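Long-range contacts in SYE1 (Shewanella oneidensis, PDB 4AWT), which binds flavin mononucleotide and probably acts as an oxidoreductase on carbon-carbon bonds, with NAD(H) or NADP(H) as partner: residues 14-19 against 316-321; 105-110 against 129-134; 251-256 against 285-290; 258-263 against 290-295; 326-331 against 340-345. The protein carries 1 engineered substitution. All blocks are in the same frame, centred on the assembly; numbering follows the deposited sequence. Where two conformers were deposited one is given.

Overall arrangement
All five contacts belong to one FMN-binding TIM barrel of eight parallel strands. Contacts 1, 2 and 3 are mainly buried, contacts 4 and 5 only partly. Contact 1 meets where the first and last barrel strands come together and mixes backbone and arginine-to-carbonyl hydrogen bonds with a methionine packed on leucine. Contacts 3 and 4 share helices 248-261 and 282-291, the centres of the two contacts about 9 Å apart: the first is packing without a hydrogen bond between the segments, the second a polar clasp at the helix ends. The salt bridge from Asp317 to Arg289 ties contact 1 to contact 3. Contact 5, touching contact 1 through Phe321 and Leu331, is an amide clamp, whereas contact 2, on valines in an excursion from the barrel, touches none of the others.

Contact 1. Residues 14-19 against 316-321; sequences LTLKNR and ADMIGF
Arg19 meets the 316-321 segment at two points, through its backbone carbonyl and through its guanidinium. Its O accepts from Ile319 N at 2.9 Å. In the side chain CG stands anti to the carbonyl carbon (chi1 -54°) and the chain bends at chi2 (-54°), which curls CB, CG and CD round Asp317 O and brings NH1 to that same carbonyl. The bond from Arg19 NH1 to Asp317 O is 2.9 Å long, lies close to both the guanidinium and the carbonyl planes, and falls on a lone pair. A water accepts from Arg19 NH1 and donates to Asp317 OD1, while Asp317 OD2 is taken by Arg289 in a salt bridge. On the apolar side Met318 curls at chi3 (79°), laying CE 3.7 Å from Leu16 CD1, the two side chains crossing at about a right angle; the same methyl lies 3.5 Å from Asn18 O. Segment 14-19 leads into barrel strand 20-22, and 316-321 holds strand 318-320, first and last of the eight, so the contact lies at the barrel's closure. The chemistry implies that the arginine is fixed mainly by carbonyls, Pro8 O holding its NE, with the carboxylate reached through water.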
# COMPACT_ATOMS: atom_id res chain seq x y z
N LEU A 14 5.62 4.47 -18.66
CA LEU A 14 4.34 3.87 -18.98
C LEU A 14 3.33 4.88 -19.45
O LEU A 14 3.37 6.02 -18.96
CB LEU A 14 3.77 3.19 -17.72
CG LEU A 14 4.70 2.20 -17.04
CD1 LEU A 14 4.09 1.86 -15.66
CD2 LEU A 14 4.98 0.96 -17.85
N THR A 15 2.39 4.49 -20.31
CA THR A 15 1.24 5.31 -20.68
C THR A 15 0.13 4.41 -20.09
O THR A 15 -0.01 3.19 -20.35
CB THR A 15 1.21 5.65 -22.20
OG1 THR A 15 1.18 4.50 -22.99
CG2 THR A 15 2.48 6.43 -22.52
N LEU A 16 -0.65 5.03 -19.21
CA LEU A 16 -1.78 4.37 -18.60
C LEU A 16 -3.08 4.78 -19.27
O LEU A 16 -3.22 5.89 -19.75
CB LEU A 16 -1.86 4.70 -17.12
CG LEU A 16 -0.56 4.49 -16.32
CD1 LEU A 16 -0.85 4.79 -14.84
CD2 LEU A 16 0.01 3.07 -16.50
N LYS A 17 -4.05 3.88 -19.26
CA LYS A 17 -5.27 4.01 -19.99
C LYS A 17 -6.25 5.05 -19.44
O LYS A 17 -7.01 5.64 -20.19
CB LYS A 17 -5.98 2.64 -19.99
CG LYS A 17 -5.21 1.73 -20.96
CD LYS A 17 -5.96 0.61 -21.54
CE LYS A 17 -5.04 -0.32 -22.35
NZ LYS A 17 -5.70 -1.64 -22.52
N ASN A 18 -6.25 5.23 -18.13
CA ASN A 18 -7.17 6.10 -17.46
C ASN A 18 -6.56 6.48 -16.10
O ASN A 18 -5.45 6.05 -15.78
CB ASN A 18 -8.57 5.50 -17.36
CG ASN A 18 -8.57 4.21 -16.57
OD1 ASN A 18 -8.07 4.17 -15.45
ND2 ASN A 18 -9.15 3.17 -17.13
N ARG A 19 -7.31 7.28 -15.33
CA ARG A 19 -6.87 7.83 -14.07
C ARG A 19 -7.30 7.01 -12.87
O ARG A 19 -7.17 7.48 -11.73
CB ARG A 19 -7.38 9.27 -13.88
CG ARG A 19 -7.05 10.21 -14.99
CD ARG A 19 -5.59 10.28 -15.33
NE ARG A 19 -5.29 11.34 -16.30
CZ ARG A 19 -5.07 12.59 -15.99
NH1 ARG A 19 -5.15 13.02 -14.75
NH2 ARG A 19 -4.80 13.47 -16.95
N ALA A 316 -5.52 16.07 -7.54
CA ALA A 316 -5.08 14.71 -7.77
C ALA A 316 -4.93 14.50 -9.27
O ALA A 316 -5.67 15.08 -10.05
CB ALA A 316 -6.12 13.71 -7.26
N ASP A 317 -4.03 13.58 -9.63
CA ASP A 317 -3.95 13.11 -10.99
C ASP A 317 -4.68 11.79 -11.21
O ASP A 317 -5.18 11.53 -12.31
CB ASP A 317 -2.48 12.97 -11.40
CG ASP A 317 -1.74 14.23 -11.24
OD1 ASP A 317 -2.18 15.26 -11.82
OD2 ASP A 317 -0.71 14.25 -10.51
N MET A 318 -4.69 10.93 -10.20
CA MET A 318 -5.32 9.64 -10.26
C MET A 318 -6.07 9.40 -8.96
O MET A 318 -5.69 9.95 -7.92
CB MET A 318 -4.35 8.52 -10.50
CG MET A 318 -3.46 8.66 -11.72
SD MET A 318 -2.39 7.26 -12.02
CE MET A 318 -3.56 6.13 -12.78
N ILE A 319 -7.08 8.54 -9.02
CA ILE A 319 -7.90 8.24 -7.87
C ILE A 319 -8.02 6.73 -7.73
O ILE A 319 -8.37 6.04 -8.69
CB ILE A 319 -9.29 8.91 -7.96
CG1 ILE A 319 -9.17 10.42 -8.01
CG2 ILE A 319 -10.18 8.44 -6.81
CD1 ILE A 319 -8.72 11.08 -6.73
N GLY A 320 -7.75 6.24 -6.51
CA GLY A 320 -7.96 4.86 -6.21
C GLY A 320 -9.32 4.62 -5.58
O GLY A 320 -9.82 5.43 -4.81
N PHE A 321 -9.88 3.44 -5.90
CA PHE A 321 -11.15 2.97 -5.36
C PHE A 321 -10.89 1.60 -4.77
O PHE A 321 -10.56 0.67 -5.53
CB PHE A 321 -12.22 2.87 -6.45
CG PHE A 321 -12.48 4.16 -7.17
CD1 PHE A 321 -11.68 4.57 -8.21
CD2 PHE A 321 -13.53 4.98 -6.81
CE1 PHE A 321 -11.90 5.74 -8.89
CE2 PHE A 321 -13.76 6.15 -7.51
CZ PHE A 321 -12.96 6.51 -8.56
O HOH W 1 -3.98 15.57 -13.78

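Contact 2. Residues 105-110 against 129-134; sequences GRVTHP and VKVFVD
Val107, at the centre of an inverse gamma turn, and Val131, in strand 130-133, bring the two backbones together without any hydrogen bond between them. The touching parts run 41° apart, and the closest CA atoms, those of Thr108 and Val131, are 6.0 Å from each other, so the gap is filled by side chains. Val107 directs CG1 into it, opposite the backbone N (chi1 -177°). That methyl sits 3.7 Å from Val131 CG1 and 4.0 Å from Val129 CG1; against Val129 the two side chains cross at about a right angle. The other branch of Val131, CG2, faces the peptide joining Thr108 to His109, at 3.9 Å from Thr108 C. Strand 130-133 pairs antiparallel with strand 141-144, a hairpin outside the eight-stranded barrel, and the 105-110 loop follows barrel strand 96-102, so the valines join hairpin to loop. Val143 of the partner strand touches Val131, Val133 and His109. Farther along, His109 sets its CB 4.0 Å from Val133 CG1, and the same methyl approaches the ring obliquely, 4.1 Å from His109 ND1. That nitrogen bonds to Asp111 N. Thr108 turns from the strand, its OG1 hydrogen-bonded to Lys66 O.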
# COMPACT_ATOMS: atom_id res chain seq x y z
N GLY A 105 6.07 -3.48 10.86
CA GLY A 105 6.65 -3.08 12.13
C GLY A 105 5.88 -3.69 13.24
O GLY A 105 5.66 -4.91 13.32
N ARG A 106 5.39 -2.84 14.17
CA ARG A 106 4.73 -3.31 15.37
C ARG A 106 3.31 -3.77 15.16
O ARG A 106 2.69 -4.29 16.11
CB ARG A 106 4.70 -2.20 16.44
CG ARG A 106 3.73 -1.08 16.10
CD ARG A 106 3.92 0.09 17.03
NE ARG A 106 3.04 1.18 16.65
CZ ARG A 106 2.90 2.29 17.33
NH1 ARG A 106 3.59 2.53 18.42
NH2 ARG A 106 2.05 3.22 16.85
N VAL A 107 2.75 -3.60 13.96
CA VAL A 107 1.35 -4.00 13.72
C VAL A 107 1.34 -5.44 13.24
O VAL A 107 1.18 -5.75 12.07
CB VAL A 107 0.65 -3.03 12.77
CG1 VAL A 107 -0.80 -3.44 12.61
CG2 VAL A 107 0.77 -1.60 13.24
N THR A 108 1.58 -6.34 14.20
CA THR A 108 1.65 -7.76 13.96
C THR A 108 1.55 -8.46 15.32
O THR A 108 1.39 -7.88 16.38
CB THR A 108 2.89 -8.13 13.17
OG1 THR A 108 2.74 -9.49 12.74
CG2 THR A 108 4.18 -7.95 13.96
N HIS A 109 1.63 -9.77 15.23
CA HIS A 109 1.60 -10.68 16.36
C HIS A 109 2.70 -11.69 16.13
O HIS A 109 2.90 -12.08 14.97
CB HIS A 109 0.24 -11.35 16.45
CG HIS A 109 0.06 -12.19 17.63
ND1 HIS A 109 0.48 -13.43 17.74
CD2 HIS A 109 -0.55 -11.96 18.81
CE1 HIS A 109 0.25 -13.98 18.89
NE2 HIS A 109 -0.43 -13.08 19.60
N PRO A 110 3.39 -12.16 17.16
CA PRO A 110 4.43 -13.18 16.98
C PRO A 110 4.03 -14.36 16.13
O PRO A 110 4.87 -14.94 15.42
CB PRO A 110 4.78 -13.57 18.45
CG PRO A 110 4.59 -12.24 19.13
CD PRO A 110 3.29 -11.72 18.56
N VAL A 129 -5.43 -1.73 18.49
CA VAL A 129 -5.20 -2.31 17.18
C VAL A 129 -5.19 -3.80 17.28
O VAL A 129 -4.58 -4.37 18.17
CB VAL A 129 -3.88 -1.80 16.58
CG1 VAL A 129 -3.60 -2.40 15.21
CG2 VAL A 129 -3.90 -0.25 16.47
N LYS A 130 -5.84 -4.43 16.29
CA LYS A 130 -5.82 -5.89 16.15
C LYS A 130 -5.29 -6.24 14.73
O LYS A 130 -5.49 -5.50 13.77
CB LYS A 130 -7.18 -6.50 16.36
CG LYS A 130 -7.70 -6.26 17.79
CD LYS A 130 -9.00 -6.99 18.10
CE LYS A 130 -9.46 -6.63 19.53
NZ LYS A 130 -10.81 -7.23 19.81
N VAL A 131 -4.68 -7.39 14.68
CA VAL A 131 -4.36 -8.08 13.44
C VAL A 131 -5.08 -9.43 13.46
O VAL A 131 -5.92 -9.67 14.31
CB VAL A 131 -2.85 -8.21 13.18
CG1 VAL A 131 -2.23 -6.81 13.09
CG2 VAL A 131 -2.18 -9.03 14.23
N PHE A 132 -4.77 -10.30 12.49
CA PHE A 132 -5.35 -11.62 12.54
C PHE A 132 -4.24 -12.63 12.22
O PHE A 132 -3.29 -12.35 11.49
CB PHE A 132 -6.59 -11.81 11.68
CG PHE A 132 -6.42 -11.51 10.19
CD1 PHE A 132 -5.85 -12.42 9.33
CD2 PHE A 132 -6.85 -10.29 9.68
CE1 PHE A 132 -5.71 -12.15 7.97
CE2 PHE A 132 -6.73 -10.04 8.34
CZ PHE A 132 -6.18 -10.94 7.47
N VAL A 133 -4.44 -13.82 12.77
CA VAL A 133 -3.51 -14.93 12.68
C VAL A 133 -4.24 -16.14 12.22
O VAL A 133 -5.47 -16.23 12.23
CB VAL A 133 -2.82 -15.19 14.05
CG1 VAL A 133 -2.07 -13.97 14.56
CG2 VAL A 133 -3.85 -15.70 15.05
N ASP A 134 -3.48 -17.13 11.78
CA ASP A 134 -4.01 -18.49 11.48
C ASP A 134 -4.11 -19.26 12.77
O ASP A 134 -3.08 -19.45 13.45
CB ASP A 134 -2.99 -19.14 10.53
CG ASP A 134 -3.33 -20.52 9.98
OD1 ASP A 134 -4.26 -21.11 10.53
OD2 ASP A 134 -2.70 -20.92 8.95

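Contact 3. Residues 251-256 against 285-290; sequences TYTAAA and KRALRE
Leu288 carries this helix-to-helix contact through a single branch, CD2, which meets three residues of the facing segment. This methyl lies 3.7 Å from Tyr252 O, 4.0 Å from Ala256 CB and 4.1 Å from Thr253 CA, so it rests against the helix backbone between successive turns. The conformation that puts it there has CG across from the carbonyl carbon (chi1 -67°) and an extended second torsion. Next to it Ala287 CB comes 4.3 Å from Thr253 OG1. No hydrogen bond passes between the segments. The small Ala256 and Ala287 are consistent with the close approach of the axes, 9.1 Å; segments 251-256 and 285-290 run nearly parallel, crossing at -24°, as expected of neighbouring helices on the outside of a TIM barrel. Helices 248-261 and 282-291 follow barrel strands 230-234 and 266-270. Beyond this first shell, the polar ends have partners of their own. Thr253 OG1 bonds to Ile249 O one turn back in its own helix. Tyr252 O, beside the leucine methyl, accepts from Ala256 N at 2.9 Å, the regular helix bond. The ring of Tyr252 leads away to helix 187-192, its OH bonded to Asp193. Inward, Leu288 also touches Tyr298 of strand 295-299. Towards the helix starts Phe284 packs on Tyr252 and Thr253, and towards the other end Ala291 meets Thr253 and Ala256.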
# COMPACT_ATOMS: atom_id res chain seq x y z
N THR A 251 4.86 17.93 8.89
CA THR A 251 5.59 16.67 8.68
C THR A 251 5.38 16.17 7.26
O THR A 251 6.32 15.75 6.60
CB THR A 251 5.12 15.63 9.66
OG1 THR A 251 5.45 16.07 10.98
CG2 THR A 251 5.73 14.25 9.41
N TYR A 252 4.12 16.17 6.81
CA TYR A 252 3.78 15.54 5.54
C TYR A 252 4.02 16.43 4.35
O TYR A 252 4.33 15.92 3.27
CB TYR A 252 2.38 14.91 5.58
CG TYR A 252 2.42 13.65 6.40
CD1 TYR A 252 2.27 13.61 7.77
CD2 TYR A 252 2.71 12.43 5.76
CE1 TYR A 252 2.37 12.44 8.47
CE2 TYR A 252 2.81 11.26 6.46
CZ TYR A 252 2.64 11.26 7.83
OH TYR A 252 2.75 10.04 8.47
N THR A 253 3.95 17.76 4.50
CA THR A 253 4.44 18.65 3.44
C THR A 253 5.94 18.43 3.26
O THR A 253 6.45 18.37 2.16
CB THR A 253 4.06 20.11 3.73
OG1 THR A 253 2.59 20.22 3.80
CG2 THR A 253 4.51 21.04 2.68
N ALA A 254 6.66 18.34 4.40
CA ALA A 254 8.11 18.07 4.34
C ALA A 254 8.38 16.72 3.71
O ALA A 254 9.29 16.61 2.87
CB ALA A 254 8.72 18.15 5.72
N ALA A 255 7.60 15.72 4.07
CA ALA A 255 7.80 14.38 3.48
C ALA A 255 7.57 14.44 1.99
O ALA A 255 8.33 13.85 1.20
CB ALA A 255 6.90 13.37 4.10
N ALA A 256 6.53 15.14 1.55
CA ALA A 256 6.25 15.26 0.14
C ALA A 256 7.40 15.92 -0.60
O ALA A 256 7.80 15.51 -1.69
CB ALA A 256 4.95 16.02 -0.07
N LYS A 285 -4.23 19.74 0.74
CA LYS A 285 -4.05 19.05 -0.51
C LYS A 285 -3.33 19.92 -1.51
O LYS A 285 -2.45 19.45 -2.25
CB LYS A 285 -5.41 18.59 -1.07
CG LYS A 285 -6.09 17.56 -0.23
CD LYS A 285 -7.41 17.07 -0.87
CE LYS A 285 -8.02 15.96 -0.09
NZ LYS A 285 -9.22 15.45 -0.74
N ARG A 286 -3.64 21.20 -1.59
CA ARG A 286 -2.97 22.06 -2.54
C ARG A 286 -1.50 22.24 -2.16
O ARG A 286 -0.65 22.31 -3.05
CB ARG A 286 -3.68 23.39 -2.73
CG ARG A 286 -5.05 23.23 -3.37
CD ARG A 286 -5.57 24.55 -3.87
NE ARG A 286 -6.92 24.47 -4.34
CZ ARG A 286 -7.33 24.04 -5.49
NH1 ARG A 286 -6.46 23.63 -6.42
NH2 ARG A 286 -8.63 24.00 -5.76
N ALA A 287 -1.19 22.31 -0.89
CA ALA A 287 0.21 22.37 -0.46
C ALA A 287 0.96 21.11 -0.88
O ALA A 287 2.09 21.19 -1.38
CB ALA A 287 0.31 22.61 1.04
N LEU A 288 0.35 19.94 -0.71
CA LEU A 288 0.99 18.70 -1.15
C LEU A 288 1.25 18.72 -2.63
O LEU A 288 2.28 18.23 -3.11
CB LEU A 288 0.16 17.47 -0.79
CG LEU A 288 0.04 17.19 0.71
CD1 LEU A 288 -0.91 16.00 0.96
CD2 LEU A 288 1.36 16.89 1.37
N ARG A 289 0.31 19.28 -3.40
CA ARG A 289 0.41 19.40 -4.86
C ARG A 289 1.59 20.27 -5.27
O ARG A 289 2.16 20.06 -6.31
CB ARG A 289 -0.93 19.88 -5.40
CG ARG A 289 -1.04 20.24 -6.87
CD ARG A 289 -1.05 19.02 -7.81
NE ARG A 289 0.29 18.38 -7.80
CZ ARG A 289 0.54 17.28 -8.48
NH1 ARG A 289 -0.39 16.76 -9.21
NH2 ARG A 289 1.81 16.76 -8.43
N GLU A 290 1.91 21.30 -4.46
CA GLU A 290 3.11 22.11 -4.76
C GLU A 290 4.38 21.42 -4.27
O GLU A 290 5.43 21.54 -4.92
CB GLU A 290 3.00 23.50 -4.18
CG GLU A 290 1.87 24.30 -4.82
CD GLU A 290 1.92 24.30 -6.29
OE1 GLU A 290 2.99 24.59 -6.88
OE2 GLU A 290 0.87 24.00 -6.92

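Contact 4. Residues 258-263 against 290-295; sequences LLNKHR and EAYQGV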
# COMPACT_ATOMS: atom_id res chain seq x y z
N LEU A 258 10.56 16.00 0.38
CA LEU A 258 11.66 15.04 0.40
C LEU A 258 11.53 14.06 -0.73
O LEU A 258 12.49 13.72 -1.46
CB LEU A 258 11.63 14.38 1.77
CG LEU A 258 12.66 13.33 2.16
CD1 LEU A 258 12.84 13.25 3.66
CD2 LEU A 258 12.24 11.95 1.70
N LEU A 259 10.31 13.52 -0.89
CA LEU A 259 10.08 12.54 -1.93
C LEU A 259 10.19 13.14 -3.32
O LEU A 259 10.64 12.51 -4.26
CB LEU A 259 8.73 11.87 -1.67
CG LEU A 259 8.68 11.05 -0.37
CD1 LEU A 259 7.24 10.57 -0.14
CD2 LEU A 259 9.64 9.88 -0.41
N ASN A 260 9.78 14.42 -3.43
CA ASN A 260 9.96 15.15 -4.67
C ASN A 260 11.45 15.20 -5.06
O ASN A 260 11.79 15.07 -6.23
CB ASN A 260 9.40 16.54 -4.52
CG ASN A 260 9.27 17.23 -5.85
OD1 ASN A 260 8.45 16.77 -6.68
ND2 ASN A 260 10.04 18.25 -6.11
N LYS A 261 12.31 15.42 -4.07
CA LYS A 261 13.77 15.48 -4.30
C LYS A 261 14.29 14.18 -4.90
O LYS A 261 15.19 14.15 -5.73
CB LYS A 261 14.54 15.73 -3.02
CG LYS A 261 14.54 17.12 -2.45
CD LYS A 261 15.57 17.47 -1.41
CE LYS A 261 15.93 18.95 -1.52
NZ LYS A 261 16.91 19.40 -0.46
N HIS A 262 13.74 13.06 -4.43
CA HIS A 262 14.07 11.75 -4.97
C HIS A 262 13.45 11.47 -6.32
O HIS A 262 13.79 10.45 -6.94
CB HIS A 262 13.65 10.65 -4.01
CG HIS A 262 14.51 10.52 -2.80
ND1 HIS A 262 15.76 9.94 -2.85
CD2 HIS A 262 14.29 10.86 -1.54
CE1 HIS A 262 16.25 9.96 -1.65
NE2 HIS A 262 15.39 10.49 -0.80
N ARG A 263 12.53 12.32 -6.78
CA ARG A 263 11.92 12.19 -8.09
C ARG A 263 11.11 10.88 -8.19
O ARG A 263 10.98 10.30 -9.28
CB ARG A 263 12.90 12.35 -9.25
CG ARG A 263 13.54 13.75 -9.25
CD ARG A 263 12.53 14.83 -9.57
NE ARG A 263 13.14 16.14 -9.85
CZ ARG A 263 13.35 17.15 -9.04
NH1 ARG A 263 13.02 17.10 -7.78
NH2 ARG A 263 13.93 18.29 -9.45
N GLU A 290 1.91 21.30 -4.46
CA GLU A 290 3.11 22.11 -4.76
C GLU A 290 4.38 21.42 -4.27
O GLU A 290 5.43 21.54 -4.92
CB GLU A 290 3.00 23.50 -4.18
CG GLU A 290 1.87 24.30 -4.82
CD GLU A 290 1.92 24.30 -6.29
OE1 GLU A 290 2.99 24.59 -6.88
OE2 GLU A 290 0.87 24.00 -6.92
N ALA A 291 4.33 20.74 -3.14
CA ALA A 291 5.51 20.13 -2.58
C ALA A 291 6.00 18.95 -3.41
O ALA A 291 7.20 18.67 -3.47
CB ALA A 291 5.25 19.68 -1.16
N TYR A 292 5.06 18.22 -4.01
CA TYR A 292 5.39 17.01 -4.79
C TYR A 292 4.80 17.19 -6.18
O TYR A 292 3.59 17.38 -6.34
CB TYR A 292 4.84 15.76 -4.09
CG TYR A 292 5.05 14.58 -5.01
CD1 TYR A 292 6.33 14.02 -5.17
CD2 TYR A 292 4.01 14.09 -5.79
CE1 TYR A 292 6.54 13.00 -6.06
CE2 TYR A 292 4.25 13.06 -6.68
CZ TYR A 292 5.50 12.51 -6.81
OH TYR A 292 5.64 11.52 -7.74
N GLN A 293 5.69 17.14 -7.18
CA GLN A 293 5.25 17.51 -8.52
C GLN A 293 5.24 16.39 -9.54
O GLN A 293 5.13 16.61 -10.73
CB GLN A 293 6.09 18.68 -8.98
CG GLN A 293 6.09 19.77 -7.89
CD GLN A 293 6.39 21.16 -8.37
OE1 GLN A 293 6.09 22.14 -7.65
NE2 GLN A 293 6.97 21.27 -9.58
N GLY A 294 5.19 15.15 -9.05
CA GLY A 294 4.94 13.98 -9.86
C GLY A 294 3.47 13.62 -9.90
O GLY A 294 2.59 14.47 -9.73
N VAL A 295 3.18 12.36 -10.14
CA VAL A 295 1.77 11.91 -10.20
C VAL A 295 1.26 11.74 -8.79
O VAL A 295 1.84 11.04 -7.97
CB VAL A 295 1.68 10.59 -11.01
CG1 VAL A 295 0.30 9.98 -10.88
CG2 VAL A 295 2.03 10.86 -12.47
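Asn260 makes the hydrogen bond that joins the segments: its OD1 accepts from Gln293 N at 2.8 Å with an N-H...O angle of 165°. The donor stands 45° above the plane of the amide carbonyl, away from its lone pairs. With CG opposite the backbone N (chi1 -167°), the side chain reaches across to the main chain just after helix 282-291. A second polar pair lies within 258-263. Arg263 folds back so that NH1 donates to Asn260 O at 2.8 Å, in the guanidinium plane, while its own backbone N binds the same oxygen from the other face of the carbonyl. Asn260 O thus has two donors, and Arg263, at positive phi, completes a Schellman motif.

Packing round Asn260 is close. Its CB lies 3.2 Å from Ala291 O, and its OD1 is 3.6 Å from Tyr292 CA. The Tyr292 ring lies obliquely to that oxygen and turns an edge to the backbone, with CD1 3.8 Å from Asn260 CA; Gly294 N sits over the rim of one face, 3.3 Å above the plane. Tyr292 OH is held by Ile264 O.

On the outside of the barrel, the contact ties the C-terminal part of helix 248-261 to the turn from helix 282-291 into strand 295-299. Leu259 and Tyr292 both pack on Leu267 of strand 266-270, and helix 212-225 packs on Leu259 and His262.

Contact 5. Residues 326-331 against 340-345; sequences IANPDL and PLAEHV
Ala327, closing helix 323-327, and His344, in an extended loop, are the nearest pair of the two backbones, with CA atoms 4.8 Å apart; a type I turn from Asn328 to Leu331 follows the helix. Asn328 grips the loop with both ends of its amide. OD1 accepts from Ala342 N at 2.9 Å, in the carbonyl plane and on a lone pair though the more bent of the two bonds (142° at the hydrogen), and ND2 donates to Ala342 O at 2.9 Å with the donor tilted 25° from that carbonyl's plane. A chi1 of -62° sets CG anti to the carbonyl carbon, and the amide lies along Ala342, meeting both its main-chain polar atoms. ND2 is also bonded to Pro324 O. Segment 326-331 follows the last barrel strand, 318-320, at the FMN end of the fold: Ile326 touches the flavin nucleotide, and Arg323, an FMN-binding residue, touches His344. Ile326 CG2 lies 3.7 Å from His344 CB, while Ala327 CB packs on the loop backbone, 3.5 Å from His344 N. Leu331 CD1 meets Leu341 CD2 at 3.8 Å.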
# COMPACT_ATOMS: atom_id res chain seq x y z
N ILE A 326 -13.28 -4.31 -4.97
CA ILE A 326 -13.43 -5.69 -4.54
C ILE A 326 -14.65 -6.31 -5.20
O ILE A 326 -14.57 -7.42 -5.70
CB ILE A 326 -13.51 -5.71 -3.02
CG1 ILE A 326 -12.14 -5.28 -2.47
CG2 ILE A 326 -13.99 -7.05 -2.46
CD1 ILE A 326 -12.20 -5.16 -0.95
N ALA A 327 -15.76 -5.59 -5.20
CA ALA A 327 -17.03 -6.13 -5.63
C ALA A 327 -17.37 -5.85 -7.09
O ALA A 327 -18.35 -6.38 -7.58
CB ALA A 327 -18.14 -5.60 -4.74
N ASN A 328 -16.59 -5.03 -7.77
CA ASN A 328 -16.90 -4.59 -9.12
C ASN A 328 -15.64 -4.75 -9.96
O ASN A 328 -14.82 -3.85 -10.05
CB ASN A 328 -17.36 -3.13 -9.15
CG ASN A 328 -18.64 -2.96 -8.34
OD1 ASN A 328 -19.73 -3.19 -8.86
ND2 ASN A 328 -18.47 -2.60 -7.08
N PRO A 329 -15.45 -5.94 -10.58
CA PRO A 329 -14.23 -6.13 -11.35
C PRO A 329 -14.10 -5.15 -12.50
O PRO A 329 -13.01 -4.75 -12.88
CB PRO A 329 -14.32 -7.59 -11.82
CG PRO A 329 -15.80 -7.90 -11.80
CD PRO A 329 -16.31 -7.14 -10.59
N ASP A 330 -15.27 -4.77 -13.05
CA ASP A 330 -15.45 -3.82 -14.11
C ASP A 330 -15.80 -2.46 -13.56
O ASP A 330 -16.59 -1.69 -14.16
CB ASP A 330 -16.52 -4.29 -15.10
CG ASP A 330 -17.86 -4.53 -14.49
OD1 ASP A 330 -17.98 -4.67 -13.24
OD2 ASP A 330 -18.83 -4.60 -15.27
N LEU A 331 -15.20 -2.05 -12.43
CA LEU A 331 -15.51 -0.77 -11.84
C LEU A 331 -15.36 0.36 -12.82
O LEU A 331 -16.25 1.23 -12.88
CB LEU A 331 -14.65 -0.53 -10.59
CG LEU A 331 -14.94 0.79 -9.90
CD1 LEU A 331 -16.32 0.86 -9.30
CD2 LEU A 331 -13.89 1.05 -8.84
N PRO A 340 -25.02 0.75 -11.51
CA PRO A 340 -24.94 0.57 -10.06
C PRO A 340 -23.79 -0.35 -9.69
O PRO A 340 -23.47 -1.31 -10.36
CB PRO A 340 -26.30 -0.08 -9.73
CG PRO A 340 -26.70 -0.78 -11.02
CD PRO A 340 -26.24 0.19 -12.09
N LEU A 341 -23.21 -0.02 -8.53
CA LEU A 341 -22.09 -0.77 -7.99
C LEU A 341 -22.59 -1.87 -7.07
O LEU A 341 -23.39 -1.62 -6.15
CB LEU A 341 -21.14 0.13 -7.21
CG LEU A 341 -20.59 1.31 -7.98
CD1 LEU A 341 -19.46 1.96 -7.16
CD2 LEU A 341 -20.10 0.96 -9.36
N ALA A 342 -22.08 -3.07 -7.23
CA ALA A 342 -22.26 -4.10 -6.23
C ALA A 342 -21.52 -3.70 -4.97
O ALA A 342 -20.55 -2.93 -5.02
CB ALA A 342 -21.75 -5.42 -6.75
N GLU A 343 -21.94 -4.23 -3.83
CA GLU A 343 -21.22 -4.04 -2.59
C GLU A 343 -20.54 -5.33 -2.16
O GLU A 343 -21.02 -6.44 -2.41
CB GLU A 343 -22.08 -3.51 -1.43
CG GLU A 343 -22.60 -2.09 -1.63
CD GLU A 343 -23.28 -1.55 -0.38
OE1 GLU A 343 -24.48 -1.70 -0.15
OE2 GLU A 343 -22.52 -0.93 0.41
N HIS A 344 -19.38 -5.16 -1.50
CA HIS A 344 -18.60 -6.28 -1.08
C HIS A 344 -19.14 -6.91 0.20
O HIS A 344 -19.81 -6.25 1.02
CB HIS A 344 -17.13 -5.89 -0.86
CG HIS A 344 -16.87 -5.11 0.38
ND1 HIS A 344 -17.02 -3.76 0.47
CD2 HIS A 344 -16.50 -5.55 1.62
CE1 HIS A 344 -16.75 -3.41 1.72
NE2 HIS A 344 -16.42 -4.47 2.45
N VAL A 345 -18.75 -8.16 0.41
CA VAL A 345 -19.08 -8.95 1.59
C VAL A 345 -17.91 -8.92 2.57
O VAL A 345 -16.85 -9.52 2.27
CB VAL A 345 -19.41 -10.37 1.20
CG1 VAL A 345 -19.73 -11.19 2.43
CG2 VAL A 345 -20.63 -10.38 0.26